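Local coordinates for NADB-Rossmann Superfamily protein (Streptococcus agalactiae, PDB 3LEC) that is of unknown function but probably methylates N1 of an adenine in transfer RNA, at residues Q13-Y18 / T93-G98. Residues are numbered along the deposited sequence; the frame is centred on the assembly and turned at random.
Sequences QKVANY and TITICG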
loop_
_atom_site.group_PDB
_atom_site.type_symbol
_atom_site.label_atom_id
_atom_site.label_comp_id
_atom_site.label_asym_id
_atom_site.label_seq_id
_atom_site.Cartn_x
_atom_site.Cartn_y
_atom_site.Cartn_z
ATOM N N GLN A 13 6.599 4.435 -8.590
ATOM C CA GLN A 13 7.547 5.547 -8.371
ATOM C C GLN A 13 7.200 6.287 -7.101
ATOM O O GLN A 13 8.090 6.630 -6.327
ATOM C CB GLN A 13 7.581 6.517 -9.561
ATOM C CG GLN A 13 8.643 7.687 -9.424
ATOM C CD GLN A 13 10.060 7.167 -9.271
ATOM O OE1 GLN A 13 10.757 7.486 -8.280
ATOM N NE2 GLN A 13 10.520 6.380 -10.253
ATOM N N LYS A 14 5.914 6.573 -6.920
ATOM C CA LYS A 14 5.465 7.280 -5.721
ATOM C C LYS A 14 5.643 6.452 -4.432
ATOM O O LYS A 14 5.886 7.008 -3.372
ATOM C CB LYS A 14 4.071 7.864 -5.944
ATOM C CG LYS A 14 4.176 9.035 -6.934
ATOM C CD LYS A 14 2.849 9.591 -7.405
ATOM C CE LYS A 14 3.069 10.566 -8.576
ATOM N NZ LYS A 14 3.617 11.870 -8.107
ATOM N N VAL A 15 5.581 5.128 -4.539
ATOM C CA VAL A 15 6.017 4.267 -3.443
ATOM C C VAL A 15 7.544 4.393 -3.218
ATOM O O VAL A 15 7.981 4.592 -2.096
ATOM C CB VAL A 15 5.633 2.786 -3.678
ATOM C CG1 VAL A 15 6.224 1.879 -2.607
ATOM C CG2 VAL A 15 4.131 2.633 -3.679
ATOM N N ALA A 16 8.338 4.238 -4.276
ATOM C CA ALA A 16 9.820 4.366 -4.172
ATOM C C ALA A 16 10.252 5.677 -3.517
ATOM O O ALA A 16 11.216 5.678 -2.757
ATOM C CB ALA A 16 10.478 4.242 -5.546
ATOM N N ASN A 17 9.531 6.768 -3.805
ATOM C CA ASN A 17 9.895 8.099 -3.280
ATOM C C ASN A 17 9.863 8.149 -1.748
ATOM O O ASN A 17 10.500 9.017 -1.165
ATOM C CB ASN A 17 8.985 9.220 -3.815
ATOM C CG ASN A 17 9.072 9.400 -5.326
ATOM O OD1 ASN A 17 8.142 9.913 -5.951
ATOM N ND2 ASN A 17 10.168 8.974 -5.914
ATOM N N TYR A 18 9.099 7.244 -1.129
ATOM C CA TYR A 18 8.950 7.176 0.327
ATOM C C TYR A 18 9.858 6.162 1.027
ATOM O O TYR A 18 9.853 6.085 2.253
ATOM C CB TYR A 18 7.509 6.896 0.728
ATOM C CG TYR A 18 6.552 8.035 0.547
ATOM C CD1 TYR A 18 6.639 9.191 1.321
ATOM C CD2 TYR A 18 5.523 7.939 -0.386
ATOM C CE1 TYR A 18 5.714 10.247 1.153
ATOM C CE2 TYR A 18 4.605 8.975 -0.549
ATOM C CZ TYR A 18 4.711 10.114 0.215
ATOM O OH TYR A 18 3.782 11.118 0.034
ATOM N N THR A 93 12.610 -1.877 6.281
ATOM C CA THR A 93 11.469 -1.354 5.510
ATOM C C THR A 93 10.739 -2.456 4.734
ATOM O O THR A 93 11.372 -3.302 4.105
ATOM C CB THR A 93 11.902 -0.282 4.480
ATOM O OG1 THR A 93 12.704 0.726 5.107
ATOM C CG2 THR A 93 10.694 0.378 3.830
ATOM N N ILE A 94 9.413 -2.399 4.735
ATOM C CA ILE A 94 8.565 -3.356 4.012
ATOM C C ILE A 94 7.623 -2.574 3.096
ATOM O O ILE A 94 7.023 -1.581 3.513
ATOM C CB ILE A 94 7.787 -4.255 4.980
ATOM C CG1 ILE A 94 8.769 -5.126 5.801
ATOM C CG2 ILE A 94 6.761 -5.147 4.238
ATOM C CD1 ILE A 94 8.073 -6.019 6.851
ATOM N N THR A 95 7.539 -2.991 1.838
ATOM C CA THR A 95 6.538 -2.447 0.919
ATOM C C THR A 95 5.544 -3.559 0.553
ATOM O O THR A 95 5.930 -4.713 0.352
ATOM C CB THR A 95 7.173 -1.849 -0.354
ATOM O OG1 THR A 95 8.085 -2.789 -0.937
ATOM C CG2 THR A 95 7.935 -0.538 -0.044
ATOM N N ILE A 96 4.258 -3.222 0.503
ATOM C CA ILE A 96 3.240 -4.158 0.001
ATOM C C ILE A 96 2.311 -3.372 -0.904
ATOM O O ILE A 96 1.654 -2.451 -0.435
ATOM C CB ILE A 96 2.416 -4.843 1.123
ATOM C CG1 ILE A 96 3.318 -5.385 2.249
ATOM C CG2 ILE A 96 1.545 -5.957 0.532
ATOM C CD1 ILE A 96 2.554 -5.827 3.506
ATOM N N CYS A 97 2.285 -3.720 -2.195
ATOM C CA CYS A 97 1.522 -2.921 -3.178
ATOM C C CYS A 97 0.622 -3.806 -4.005
ATOM O O CYS A 97 0.833 -5.018 -4.061
ATOM C CB CYS A 97 2.453 -2.170 -4.129
ATOM S SG CYS A 97 3.847 -1.333 -3.339
ATOM N N GLY A 98 -0.368 -3.196 -4.653
ATOM C CA GLY A 98 -1.199 -3.885 -5.654
ATOM C C GLY A 98 -2.090 -5.003 -5.129
ATOM O O GLY A 98 -2.372 -5.988 -5.835
#
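Thr95 OG1 is hydrogen-bonded to Asp27 OD1 of the neighbouring strand 23-28, which satisfies the hydroxyl inside the protein and leaves the methyl branch to meet Val15. A chi1 of 50° gives OG1 to Asp27 and keeps CG2 on the side of the valine. Thr95 CG2 approaches Val15 CG1 to 3.9 Å, the two side chains meeting at a slant. Two residues further along the strand, Cys97 turns its thiol to the same valine: SG lies 4.0 Å from Val15 CG2 and 4.1 Å from Val15 CG1, so the sulfur rests against both methyls. Val15 has CG1 anti to its own backbone N (chi1 174°), and this branch is the one that reaches both strand residues.

No hydrogen bond joins the segments; the contact is apolar packing of helix 10-16 on a face of the central sheet. The sheet order 3-2-1-4-5-7-6, with strand 155-163 antiparallel to its neighbour 120-125, is that of the Rossmann-like fold of class I methyltransferases, and strand 93-99 is its fourth strand, between 23-28 and 120-125. Val15 also touches Ile158 of strand 155-163, and Leu35 of helix 34-41 packs against both Ala16 and Thr95. Within segment 13-18, Tyr18 N donates to Val15 O at 3.0 Å.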